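Beta-1,4-galactanase (Humicola insolens, PDB 1HJQ) hydrolyses the beta-1,4-galactosidic linkages of type I arabinogalactans as a glycoside hydrolase of family 53, clan GH-A. Local coordinates at residues V7-V12 with L32-L36; M117-D122 with V164-L169; H158-W162 with F201-D205; Q188-T193 with M233-W237. All blocks are in the same frame, centred on the assembly; numbering follows the deposited sequence.

Contact 1 of 4, residues V7-V12 with L32-L36; sequences VDWSSV and LEYIL
The indole of W9 lies against residues L32-L36 of helix 32-38 and meets three of their side chains with the outer part of its six-membered ring. CZ3 of W9 comes within 3.6 Å of CB of E33, whose carboxylate stands at the ring edge with its plane turned 78° from the indole. Nearby, CD2 of L32 approaches the same edge, 3.9 Å from CE3 of W9, and touches CG2 of V12 at 3.7 Å. L36 closes the row: its CD1 sits 3.7 Å from CG2 of V7 and is a looser neighbour of the indole. With chi1 78°, CG of W9 stands between the backbone N and the carbonyl carbon, which directs the indole at the helix, and CG1 of V12 rests over one face. No hydrogen bond crosses the contact; the polar ends are tied elsewhere, NE1 of W9 to Q46 and OE1 of E33 to R68 in a salt bridge. Within 7-12, OD1 of D8 accepts from the backbone N of S10, an Asx turn, and also from its OG; a type I turn runs from W9 to V12. This is the first strand of a TIM barrel packing, with the loop that leaves it, on helix 32-38.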
loop_
_atom_site.group_PDB
_atom_site.type_symbol
_atom_site.label_atom_id
_atom_site.label_comp_id
_atom_site.label_asym_id
_atom_site.label_seq_id
_atom_site.Cartn_x
_atom_site.Cartn_y
_atom_site.Cartn_z
ATOM N N VAL A 7 4.774 -1.721 7.557
ATOM C CA VAL A 7 3.556 -2.473 7.365
ATOM C C VAL A 7 2.367 -1.546 7.191
ATOM O O VAL A 7 2.447 -0.352 7.470
ATOM C CB VAL A 7 3.261 -3.364 8.590
ATOM C CG1 VAL A 7 4.480 -4.213 8.937
ATOM C CG2 VAL A 7 2.853 -2.497 9.772
ATOM N N ASP A 8 1.267 -2.115 6.714
ATOM C CA ASP A 8 0.034 -1.365 6.583
ATOM C C ASP A 8 -0.680 -1.815 7.841
ATOM O O ASP A 8 -0.946 -3.011 8.009
ATOM C CB ASP A 8 -0.758 -1.801 5.358
ATOM C CG ASP A 8 -1.970 -0.936 5.129
ATOM O OD1 ASP A 8 -2.737 -0.735 6.094
ATOM O OD2 ASP A 8 -2.152 -0.456 3.990
ATOM N N TRP A 9 -0.970 -0.873 8.732
ATOM C CA TRP A 9 -1.612 -1.202 10.006
ATOM C C TRP A 9 -2.971 -0.521 10.183
ATOM O O TRP A 9 -3.436 -0.329 11.303
ATOM C CB TRP A 9 -0.669 -0.805 11.151
ATOM C CG TRP A 9 -0.668 0.668 11.450
ATOM C CD1 TRP A 9 -0.803 1.692 10.552
ATOM C CD2 TRP A 9 -0.556 1.282 12.741
ATOM N NE1 TRP A 9 -0.790 2.901 11.203
ATOM C CE2 TRP A 9 -0.639 2.681 12.548
ATOM C CE3 TRP A 9 -0.395 0.788 14.045
ATOM C CZ2 TRP A 9 -0.565 3.594 13.610
ATOM C CZ3 TRP A 9 -0.321 1.695 15.103
ATOM C CH2 TRP A 9 -0.406 3.081 14.877
ATOM N N SER A 10 -3.615 -0.188 9.073
ATOM C CA SER A 10 -4.900 0.506 9.095
ATOM C C SER A 10 -5.970 -0.050 10.037
ATOM O O SER A 10 -6.713 0.708 10.651
ATOM C CB SER A 10 -5.458 0.590 7.666
ATOM O OG SER A 10 -4.523 1.210 6.788
ATOM N N SER A 11 -6.042 -1.366 10.165
ATOM C CA SER A 11 -7.050 -1.987 11.012
ATOM C C SER A 11 -6.820 -1.871 12.517
ATOM O O SER A 11 -7.709 -2.198 13.309
ATOM C CB SER A 11 -7.149 -3.462 10.666
ATOM O OG SER A 11 -5.951 -4.115 11.040
ATOM N N VAL A 12 -5.648 -1.396 12.917
ATOM C CA VAL A 12 -5.318 -1.322 14.334
ATOM C C VAL A 12 -6.402 -0.836 15.308
ATOM O O VAL A 12 -6.655 -1.501 16.314
ATOM C CB VAL A 12 -4.037 -0.503 14.557
ATOM C CG1 VAL A 12 -4.253 0.918 14.107
ATOM C CG2 VAL A 12 -3.628 -0.565 16.020
ATOM N N LEU A 32 0.316 -1.134 19.414
ATOM C CA LEU A 32 0.941 -1.695 18.217
ATOM C C LEU A 32 2.091 -0.884 17.608
ATOM O O LEU A 32 3.143 -1.444 17.284
ATOM C CB LEU A 32 -0.128 -1.952 17.154
ATOM C CG LEU A 32 0.269 -2.760 15.916
ATOM C CD1 LEU A 32 0.856 -4.091 16.331
ATOM C CD2 LEU A 32 -0.956 -2.975 15.033
ATOM N N GLU A 33 1.907 0.426 17.456
ATOM C CA GLU A 33 2.958 1.243 16.859
ATOM C C GLU A 33 4.320 1.013 17.520
ATOM O O GLU A 33 5.354 1.100 16.856
ATOM C CB GLU A 33 2.595 2.742 16.887
ATOM C CG GLU A 33 2.420 3.366 18.271
ATOM C CD GLU A 33 0.984 3.314 18.764
ATOM O OE1 GLU A 33 0.347 2.242 18.641
ATOM O OE2 GLU A 33 0.493 4.342 19.281
ATOM N N TYR A 34 4.332 0.707 18.817
ATOM C CA TYR A 34 5.594 0.476 19.510
ATOM C C TYR A 34 6.133 -0.927 19.286
ATOM O O TYR A 34 7.347 -1.121 19.200
ATOM C CB TYR A 34 5.448 0.790 20.998
ATOM C CG TYR A 34 5.208 2.258 21.216
ATOM C CD1 TYR A 34 3.931 2.745 21.503
ATOM C CD2 TYR A 34 6.245 3.178 21.049
ATOM C CE1 TYR A 34 3.693 4.115 21.615
ATOM C CE2 TYR A 34 6.018 4.547 21.156
ATOM C CZ TYR A 34 4.740 5.008 21.439
ATOM O OH TYR A 34 4.516 6.361 21.549
ATOM N N ILE A 35 5.242 -1.904 19.177
ATOM C CA ILE A 35 5.680 -3.266 18.898
ATOM C C ILE A 35 6.291 -3.267 17.498
ATOM O O ILE A 35 7.257 -3.982 17.237
ATOM C CB ILE A 35 4.514 -4.261 18.917
ATOM C CG1 ILE A 35 3.967 -4.385 20.340
ATOM C CG2 ILE A 35 4.977 -5.615 18.395
ATOM C CD1 ILE A 35 2.712 -5.205 20.436
ATOM N N LEU A 36 5.724 -2.453 16.605
ATOM C CA LEU A 36 6.229 -2.349 15.237
ATOM C C LEU A 36 7.608 -1.702 15.188
ATOM O O LEU A 36 8.521 -2.232 14.557
ATOM C CB LEU A 36 5.280 -1.531 14.362
ATOM C CG LEU A 36 3.860 -2.055 14.170
ATOM C CD1 LEU A 36 3.148 -1.137 13.181
ATOM C CD2 LEU A 36 3.883 -3.495 13.660
#

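Contact 2 of 4, residues M117-D122 with V164-L169; sequences MNRFAD and VKDSRL
M117 opens the contact: CG anti to the carbonyl carbon (chi1 -69°) and a bend at chi2 (-73°) bring its SD to 3.5 Å from CD1 of L169, while CB rests against CB of S167. N118 turns its amide to the loop, and its OD1 accepts the backbone N of R168 at 2.6 Å. The same amide is stacked on the R168 guanidinium, with planes 10° apart and OD1 over one face toward the rim. A water accepts weakly from ND2 of N118 and donates to O of D166. A121 fits its methyl group against CB of R168 and CD2 of L169. At D122 the carboxylate lies nearly coplanar with the guanidinium and is gripped side-on in a salt bridge: NE and NH2 of R168 both donate to OD1, and NH2 also reaches OD2 of D122 at 2.6 Å. The guanidinium is thus held flat, by the carboxylate at its edge and the amide over its face. Within the loop, OG of S167 donates to O of V164, near the end of helix 150-165. Such packing between helix 102-123 and the loop after the next helix joins successive outer elements of the beta/alpha barrel, away from the catalytic residues.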
loop_
_atom_site.group_PDB
_atom_site.type_symbol
_atom_site.label_atom_id
_atom_site.label_comp_id
_atom_site.label_asym_id
_atom_site.label_seq_id
_atom_site.Cartn_x
_atom_site.Cartn_y
_atom_site.Cartn_z
ATOM N N MET A 117 -4.754 16.450 2.487
ATOM C CA MET A 117 -3.348 16.639 2.806
ATOM C C MET A 117 -3.174 17.800 3.780
ATOM O O MET A 117 -2.386 17.720 4.724
ATOM C CB MET A 117 -2.551 16.881 1.529
ATOM C CG MET A 117 -2.462 15.656 0.623
ATOM S SD MET A 117 -1.366 14.347 1.247
ATOM C CE MET A 117 -2.484 13.449 2.333
ATOM N N ASN A 118 -3.922 18.876 3.562
ATOM C CA ASN A 118 -3.833 20.030 4.446
ATOM C C ASN A 118 -4.303 19.650 5.842
ATOM O O ASN A 118 -3.935 20.278 6.834
ATOM C CB ASN A 118 -4.667 21.196 3.910
ATOM C CG ASN A 118 -3.937 21.988 2.848
ATOM O OD1 ASN A 118 -2.742 22.248 2.970
ATOM N ND2 ASN A 118 -4.655 22.391 1.804
ATOM N N ARG A 119 -5.115 18.608 5.916
ATOM C CA ARG A 119 -5.623 18.146 7.195
ATOM C C ARG A 119 -4.447 17.654 8.042
ATOM O O ARG A 119 -4.378 17.916 9.245
ATOM C CB ARG A 119 -6.628 17.028 6.968
ATOM C CG ARG A 119 -7.452 16.703 8.175
ATOM C CD ARG A 119 -8.376 17.842 8.553
ATOM N NE ARG A 119 -9.047 17.533 9.812
ATOM C CZ ARG A 119 -9.999 16.615 9.954
ATOM N NH1 ARG A 119 -10.417 15.911 8.911
ATOM N NH2 ARG A 119 -10.514 16.382 11.155
ATOM N N PHE A 120 -3.517 16.947 7.406
ATOM C CA PHE A 120 -2.337 16.452 8.104
ATOM C C PHE A 120 -1.375 17.604 8.390
ATOM O O PHE A 120 -0.814 17.700 9.480
ATOM C CB PHE A 120 -1.621 15.382 7.275
ATOM C CG PHE A 120 -2.326 14.063 7.253
ATOM C CD1 PHE A 120 -3.207 13.744 6.227
ATOM C CD2 PHE A 120 -2.132 13.148 8.278
ATOM C CE1 PHE A 120 -3.888 12.531 6.223
ATOM C CE2 PHE A 120 -2.808 11.931 8.285
ATOM C CZ PHE A 120 -3.687 11.623 7.257
ATOM N N ALA A 121 -1.194 18.476 7.404
ATOM C CA ALA A 121 -0.309 19.624 7.543
ATOM C C ALA A 121 -0.722 20.477 8.737
ATOM O O ALA A 121 0.098 20.803 9.595
ATOM C CB ALA A 121 -0.344 20.458 6.278
ATOM N N ASP A 122 -2.001 20.836 8.783
ATOM C CA ASP A 122 -2.521 21.655 9.869
ATOM C C ASP A 122 -2.422 20.933 11.207
ATOM O O ASP A 122 -2.311 21.569 12.258
ATOM C CB ASP A 122 -3.983 22.033 9.603
ATOM C CG ASP A 122 -4.152 22.859 8.339
ATOM O OD1 ASP A 122 -3.150 23.442 7.857
ATOM O OD2 ASP A 122 -5.296 22.932 7.839
ATOM N N VAL A 164 -1.853 17.432 -3.871
ATOM C CA VAL A 164 -0.767 17.185 -2.936
ATOM C C VAL A 164 0.245 18.313 -3.058
ATOM O O VAL A 164 0.677 18.893 -2.066
ATOM C CB VAL A 164 -0.049 15.852 -3.248
ATOM C CG1 VAL A 164 1.075 15.618 -2.247
ATOM C CG2 VAL A 164 -1.045 14.705 -3.222
ATOM N N LYS A 165 0.614 18.632 -4.288
ATOM C CA LYS A 165 1.594 19.673 -4.505
ATOM C C LYS A 165 1.186 21.031 -3.954
ATOM O O LYS A 165 2.019 21.733 -3.388
ATOM C CB LYS A 165 1.927 19.776 -5.990
ATOM C CG LYS A 165 2.629 18.539 -6.538
ATOM C CD LYS A 165 2.942 18.690 -8.030
ATOM C CE LYS A 165 3.659 17.465 -8.568
ATOM N NZ LYS A 165 4.950 17.250 -7.849
ATOM N N ASP A 166 -0.085 21.398 -4.098
ATOM C CA ASP A 166 -0.559 22.690 -3.601
ATOM C C ASP A 166 -0.925 22.735 -2.114
ATOM O O ASP A 166 -1.421 23.752 -1.639
ATOM C CB ASP A 166 -1.786 23.163 -4.390
ATOM C CG ASP A 166 -1.476 23.489 -5.834
ATOM O OD1 ASP A 166 -0.301 23.762 -6.155
ATOM O OD2 ASP A 166 -2.424 23.489 -6.649
ATOM N N SER A 167 -0.697 21.657 -1.373
ATOM C CA SER A 167 -1.053 21.648 0.045
ATOM C C SER A 167 0.008 22.312 0.922
ATOM O O SER A 167 1.092 22.648 0.457
ATOM C CB SER A 167 -1.268 20.215 0.525
ATOM O OG SER A 167 -0.041 19.508 0.567
ATOM N N ARG A 168 -0.321 22.500 2.196
ATOM C CA ARG A 168 0.595 23.105 3.157
ATOM C C ARG A 168 1.674 22.113 3.586
ATOM O O ARG A 168 2.547 22.446 4.384
ATOM C CB ARG A 168 -0.160 23.561 4.408
ATOM C CG ARG A 168 -0.319 25.064 4.560
ATOM C CD ARG A 168 -1.731 25.496 4.240
ATOM N NE ARG A 168 -2.715 24.917 5.155
ATOM C CZ ARG A 168 -4.023 24.970 4.946
ATOM N NH1 ARG A 168 -4.491 25.575 3.861
ATOM N NH2 ARG A 168 -4.865 24.411 5.802
ATOM N N LEU A 169 1.609 20.888 3.080
ATOM C CA LEU A 169 2.608 19.899 3.450
ATOM C C LEU A 169 3.997 20.366 3.082
ATOM O O LEU A 169 4.235 20.852 1.978
ATOM C CB LEU A 169 2.338 18.561 2.770
ATOM C CG LEU A 169 1.251 17.693 3.392
ATOM C CD1 LEU A 169 1.117 16.408 2.581
ATOM C CD2 LEU A 169 1.599 17.390 4.839
HETATM O O HOH W 1 -2.976 24.957 0.199
#

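Contact 3 of 4, residues H158-W162 with F201-D205; sequences HSAAW and FEMSD
H158 swings its imidazole toward the 201-205 loop with CG anti to the backbone N (chi1 175°), and W162, one helical turn later, sends its indole to the same place with CG anti to the carbonyl carbon (chi1 -80°). Both rings converge on the carboxylate of D205. ND1 of H158 donates to OD2 of D205 at 2.8 Å in a nearly straight bond, with the oxygen in the imidazole plane. NE1 of W162 donates to OD1 of D205, also at 2.8 Å but less straight, at 147°, and OD1 is tilted from the indole plane. Each ring stands steeply to the carboxylate, the indole plane almost perpendicular to it, and both donors come from above the carboxylate plane. A second bond to OD2 comes from within the loop: the backbone N of E202 donates to OD2 of D205 at 2.6 Å, arriving from the face of the carboxylate opposite to H158. Three donors therefore fix the rotation of this buried carboxylate and satisfy both of its oxygens. The two rings are also neighbours, CD1 of W162 lying over one imidazole face. Beside these bonds the packing is closer to the backbone. CB of A161 meets the backbone O of D205 at 3.3 Å and comes near the edge of the F201 ring, whose CD1 is 3.5 Å from the backbone N of H158. F201 also touches A154 and L157 of helix 150-165 and V195 and L196 of helix 185-198. The cluster thus fastens the loop between helix 185-198 and strand 208-212 to the flank of helix 150-165, which at S159 and A160 meets helix 102-123.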
loop_
_atom_site.group_PDB
_atom_site.type_symbol
_atom_site.label_atom_id
_atom_site.label_comp_id
_atom_site.label_asym_id
_atom_site.label_seq_id
_atom_site.Cartn_x
_atom_site.Cartn_y
_atom_site.Cartn_z
ATOM N N HIS A 158 -3.374 13.766 -12.612
ATOM C CA HIS A 158 -2.710 15.063 -12.605
ATOM C C HIS A 158 -3.321 15.946 -11.516
ATOM O O HIS A 158 -2.605 16.535 -10.705
ATOM C CB HIS A 158 -2.855 15.755 -13.957
ATOM C CG HIS A 158 -2.293 17.140 -13.977
ATOM N ND1 HIS A 158 -0.936 17.396 -13.932
ATOM C CD2 HIS A 158 -2.901 18.351 -13.961
ATOM C CE1 HIS A 158 -0.736 18.699 -13.886
ATOM N NE2 HIS A 158 -1.913 19.303 -13.902
ATOM N N SER A 159 -4.648 16.027 -11.501
ATOM C CA SER A 159 -5.354 16.831 -10.515
ATOM C C SER A 159 -5.041 16.373 -9.096
ATOM O O SER A 159 -4.810 17.196 -8.205
ATOM C CB SER A 159 -6.861 16.753 -10.748
ATOM O OG SER A 159 -7.209 17.298 -12.004
ATOM N N ALA A 160 -5.039 15.058 -8.888
ATOM C CA ALA A 160 -4.752 14.496 -7.573
ATOM C C ALA A 160 -3.321 14.792 -7.156
ATOM O O ALA A 160 -3.055 15.156 -6.009
ATOM C CB ALA A 160 -4.982 13.005 -7.588
ATOM N N ALA A 161 -2.394 14.630 -8.092
ATOM C CA ALA A 161 -0.989 14.890 -7.806
ATOM C C ALA A 161 -0.827 16.317 -7.315
ATOM O O ALA A 161 -0.087 16.579 -6.367
ATOM C CB ALA A 161 -0.159 14.678 -9.044
ATOM N N TRP A 162 -1.534 17.243 -7.957
ATOM C CA TRP A 162 -1.434 18.639 -7.579
ATOM C C TRP A 162 -2.171 19.006 -6.313
ATOM O O TRP A 162 -1.846 20.009 -5.676
ATOM C CB TRP A 162 -1.853 19.539 -8.741
ATOM C CG TRP A 162 -0.736 19.665 -9.696
ATOM C CD1 TRP A 162 -0.373 18.764 -10.662
ATOM C CD2 TRP A 162 0.295 20.655 -9.664
ATOM N NE1 TRP A 162 0.827 19.130 -11.224
ATOM C CE2 TRP A 162 1.260 20.286 -10.630
ATOM C CE3 TRP A 162 0.502 21.814 -8.906
ATOM C CZ2 TRP A 162 2.418 21.038 -10.857
ATOM C CZ3 TRP A 162 1.660 22.564 -9.133
ATOM C CH2 TRP A 162 2.600 22.169 -10.102
ATOM N N PHE A 201 -1.158 13.880 -17.392
ATOM C CA PHE A 201 -0.348 13.367 -16.287
ATOM C C PHE A 201 1.104 13.358 -16.736
ATOM O O PHE A 201 1.508 12.521 -17.539
ATOM C CB PHE A 201 -0.781 11.952 -15.912
ATOM C CG PHE A 201 -0.211 11.472 -14.609
ATOM C CD1 PHE A 201 -0.312 12.253 -13.465
ATOM C CD2 PHE A 201 0.384 10.221 -14.514
ATOM C CE1 PHE A 201 0.163 11.797 -12.249
ATOM C CE2 PHE A 201 0.865 9.749 -13.295
ATOM C CZ PHE A 201 0.753 10.539 -12.159
ATOM N N GLU A 202 1.884 14.289 -16.204
ATOM C CA GLU A 202 3.278 14.427 -16.590
ATOM C C GLU A 202 4.269 13.653 -15.747
ATOM O O GLU A 202 3.984 13.269 -14.615
ATOM C CB GLU A 202 3.666 15.898 -16.575
ATOM C CG GLU A 202 2.652 16.807 -17.239
ATOM C CD GLU A 202 3.180 18.216 -17.426
ATOM O OE1 GLU A 202 4.157 18.382 -18.193
ATOM O OE2 GLU A 202 2.625 19.149 -16.806
ATOM N N MET A 203 5.452 13.449 -16.310
ATOM C CA MET A 203 6.510 12.734 -15.623
ATOM C C MET A 203 6.884 13.409 -14.310
ATOM O O MET A 203 7.270 12.739 -13.355
ATOM C CB MET A 203 7.741 12.632 -16.519
ATOM C CG MET A 203 7.540 11.744 -17.724
ATOM S SD MET A 203 7.007 10.096 -17.240
ATOM C CE MET A 203 8.513 9.509 -16.457
ATOM N N SER A 204 6.764 14.730 -14.254
ATOM C CA SER A 204 7.112 15.450 -13.035
ATOM C C SER A 204 5.971 15.480 -12.016
ATOM O O SER A 204 6.122 16.056 -10.938
ATOM C CB SER A 204 7.549 16.882 -13.368
ATOM O OG SER A 204 6.523 17.609 -14.024
ATOM N N ASP A 205 4.838 14.862 -12.355
ATOM C CA ASP A 205 3.688 14.833 -11.452
ATOM C C ASP A 205 3.773 13.757 -10.381
ATOM O O ASP A 205 3.056 13.825 -9.386
ATOM C CB ASP A 205 2.371 14.645 -12.221
ATOM C CG ASP A 205 1.949 15.890 -12.978
ATOM O OD1 ASP A 205 2.202 17.010 -12.482
ATOM O OD2 ASP A 205 1.348 15.746 -14.061
#

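Contact 4 of 4, residues Q188-T193 with M233-W237; sequences QNWWYT and MVSRW
W237 turns its indole toward the neighbouring helix with CG anti to the carbonyl carbon (chi1 -71°), and CB of Y192 settles over the six-membered ring. This is a CH-pi contact, CB of Y192 standing 3.8 Å from the centroid of the W237 ring and close to its normal. The Y192 phenol itself is set obliquely to that ring. Two polar atoms line the indole edge. CG of N189 lies anti to its own N (chi1 -174°), which carries OD1 of N189 to 3.6 Å from CH2 of W237; OG1 of T193 is 3.7 Å from CZ2 of W237. That hydroxyl donates back to the O of N189, a bond within its own helix. On the other indole face lies CG of R236, whose chain bends at chi2 so that the guanidinium is also laid along W237, CZ2 facing its centre. M233 extends its SD to CG of Q188 at 3.7 Å, and its CE approaches the Y192 ring. The amide of Q188 points elsewhere, its NE2 donating to O of D180. The short segments run nearly parallel, at 24°, with axes 11.6 Å apart, a spacing bridged by large side chains. Helices 185-198 and 223-237 thus lie side by side outside the ring of strands; Y192, M233 and W237 all touch M209 of strand 208-212, on the barrel side.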
loop_
_atom_site.group_PDB
_atom_site.type_symbol
_atom_site.label_atom_id
_atom_site.label_comp_id
_atom_site.label_asym_id
_atom_site.label_seq_id
_atom_site.Cartn_x
_atom_site.Cartn_y
_atom_site.Cartn_z
ATOM N N GLN A 188 2.369 -3.466 -16.144
ATOM C CA GLN A 188 3.039 -2.230 -15.706
ATOM C C GLN A 188 3.404 -1.303 -16.871
ATOM O O GLN A 188 3.330 -0.070 -16.748
ATOM C CB GLN A 188 4.326 -2.535 -14.970
ATOM C CG GLN A 188 4.201 -3.441 -13.727
ATOM C CD GLN A 188 3.119 -3.008 -12.742
ATOM O OE1 GLN A 188 2.929 -1.812 -12.452
ATOM N NE2 GLN A 188 2.426 -3.996 -12.192
ATOM N N ASN A 189 3.802 -1.917 -17.992
ATOM C CA ASN A 189 4.215 -1.225 -19.218
ATOM C C ASN A 189 2.993 -0.673 -19.950
ATOM O O ASN A 189 2.975 0.506 -20.293
ATOM C CB ASN A 189 5.028 -2.183 -20.134
ATOM C CG ASN A 189 5.617 -1.475 -21.361
ATOM O OD1 ASN A 189 5.683 -0.245 -21.392
ATOM N ND2 ASN A 189 6.066 -2.247 -22.359
ATOM N N TRP A 190 2.003 -1.528 -20.214
ATOM C CA TRP A 190 0.754 -1.135 -20.873
ATOM C C TRP A 190 0.105 0.070 -20.167
ATOM O O TRP A 190 -0.233 1.086 -20.781
ATOM C CB TRP A 190 -0.183 -2.345 -20.842
ATOM C CG TRP A 190 -1.631 -2.073 -21.019
ATOM C CD1 TRP A 190 -2.274 -1.829 -22.190
ATOM C CD2 TRP A 190 -2.643 -2.104 -20.000
ATOM N NE1 TRP A 190 -3.626 -1.715 -21.973
ATOM C CE2 TRP A 190 -3.879 -1.879 -20.636
ATOM C CE3 TRP A 190 -2.623 -2.302 -18.612
ATOM C CZ2 TRP A 190 -5.094 -1.849 -19.934
ATOM C CZ3 TRP A 190 -3.838 -2.272 -17.908
ATOM C CH2 TRP A 190 -5.052 -2.047 -18.576
ATOM N N TRP A 191 -0.068 -0.055 -18.862
ATOM C CA TRP A 191 -0.679 1.003 -18.081
ATOM C C TRP A 191 0.046 2.350 -18.160
ATOM O O TRP A 191 -0.507 3.337 -18.659
ATOM C CB TRP A 191 -0.779 0.590 -16.618
ATOM C CG TRP A 191 -1.779 1.398 -15.875
ATOM C CD1 TRP A 191 -3.113 1.134 -15.746
ATOM C CD2 TRP A 191 -1.542 2.622 -15.175
ATOM N NE1 TRP A 191 -3.724 2.114 -15.004
ATOM C CE2 TRP A 191 -2.781 3.043 -14.638
ATOM C CE3 TRP A 191 -0.405 3.407 -14.948
ATOM C CZ2 TRP A 191 -2.914 4.211 -13.887
ATOM C CZ3 TRP A 191 -0.537 4.562 -14.206
ATOM C CH2 TRP A 191 -1.784 4.956 -13.682
ATOM N N TYR A 192 1.275 2.400 -17.655
ATOM C CA TYR A 192 2.031 3.650 -17.657
ATOM C C TYR A 192 2.190 4.249 -19.051
ATOM O O TYR A 192 2.082 5.466 -19.229
ATOM C CB TYR A 192 3.400 3.440 -16.995
ATOM C CG TYR A 192 3.329 3.323 -15.482
ATOM C CD1 TYR A 192 3.012 4.434 -14.685
ATOM C CD2 TYR A 192 3.566 2.105 -14.846
ATOM C CE1 TYR A 192 2.938 4.333 -13.301
ATOM C CE2 TYR A 192 3.495 1.987 -13.461
ATOM C CZ TYR A 192 3.182 3.105 -12.691
ATOM O OH TYR A 192 3.129 2.995 -11.316
ATOM N N THR A 193 2.439 3.400 -20.039
ATOM C CA THR A 193 2.594 3.876 -21.401
ATOM C C THR A 193 1.337 4.639 -21.817
ATOM O O THR A 193 1.396 5.803 -22.219
ATOM C CB THR A 193 2.816 2.703 -22.378
ATOM O OG1 THR A 193 4.108 2.129 -22.142
ATOM C CG2 THR A 193 2.716 3.185 -23.835
ATOM N N MET A 233 10.751 -1.052 -15.349
ATOM C CA MET A 233 10.029 0.157 -14.961
ATOM C C MET A 233 11.007 1.287 -14.659
ATOM O O MET A 233 10.890 2.389 -15.206
ATOM C CB MET A 233 9.161 -0.123 -13.728
ATOM C CG MET A 233 8.044 -1.136 -13.961
ATOM S SD MET A 233 7.247 -1.686 -12.423
ATOM C CE MET A 233 6.736 -0.093 -11.709
ATOM N N VAL A 234 11.971 1.000 -13.786
ATOM C CA VAL A 234 12.983 1.975 -13.390
ATOM C C VAL A 234 13.775 2.533 -14.577
ATOM O O VAL A 234 13.890 3.746 -14.740
ATOM C CB VAL A 234 13.969 1.357 -12.376
ATOM C CG1 VAL A 234 15.107 2.320 -12.105
ATOM C CG2 VAL A 234 13.239 1.023 -11.079
ATOM N N SER A 235 14.311 1.640 -15.403
ATOM C CA SER A 235 15.090 2.040 -16.567
ATOM C C SER A 235 14.271 2.843 -17.574
ATOM O O SER A 235 14.806 3.680 -18.303
ATOM C CB SER A 235 15.669 0.807 -17.263
ATOM O OG SER A 235 16.408 1.178 -18.410
ATOM N N ARG A 236 12.970 2.593 -17.602
ATOM C CA ARG A 236 12.087 3.274 -18.533
ATOM C C ARG A 236 11.549 4.626 -18.069
ATOM O O ARG A 236 11.498 5.581 -18.849
ATOM C CB ARG A 236 10.914 2.365 -18.866
ATOM C CG ARG A 236 9.860 3.005 -19.737
ATOM C CD ARG A 236 10.212 2.962 -21.206
ATOM N NE ARG A 236 8.983 3.014 -21.989
ATOM C CZ ARG A 236 8.337 4.134 -22.314
ATOM N NH1 ARG A 236 8.812 5.321 -21.936
ATOM N NH2 ARG A 236 7.192 4.058 -22.993
ATOM N N TRP A 237 11.139 4.711 -16.809
ATOM C CA TRP A 237 10.576 5.957 -16.309
ATOM C C TRP A 237 11.367 6.633 -15.198
ATOM O O TRP A 237 11.001 7.714 -14.747
ATOM C CB TRP A 237 9.122 5.711 -15.889
ATOM C CG TRP A 237 8.235 5.490 -17.083
ATOM C CD1 TRP A 237 7.887 6.421 -18.018
ATOM C CD2 TRP A 237 7.656 4.252 -17.518
ATOM N NE1 TRP A 237 7.133 5.842 -19.010
ATOM C CE2 TRP A 237 6.977 4.512 -18.731
ATOM C CE3 TRP A 237 7.651 2.947 -17.007
ATOM C CZ2 TRP A 237 6.299 3.514 -19.444
ATOM C CZ3 TRP A 237 6.979 1.953 -17.716
ATOM C CH2 TRP A 237 6.312 2.246 -18.925
#

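All four contacts belong to one eight-stranded parallel beta/alpha barrel and sample its wall in turn. Contact 1 comes first along the chain and closes before the others open, joining the first strand region to helix 32-38; its centre is about 30 Å from that of contact 3 and about 32 Å from that of contact 4, across the middle of the chain. Contacts 2 and 3 share helix 150-165, and their segments alternate in sequence, as do those of contacts 3 and 4; each of these two pairs has centres about 16 Å apart and touches, through K165 with the 201-205 loop and through M203 with W237. Contacts 2, 3 and 4 thus form a continuous run that links successive outer helices and the loops that follow them.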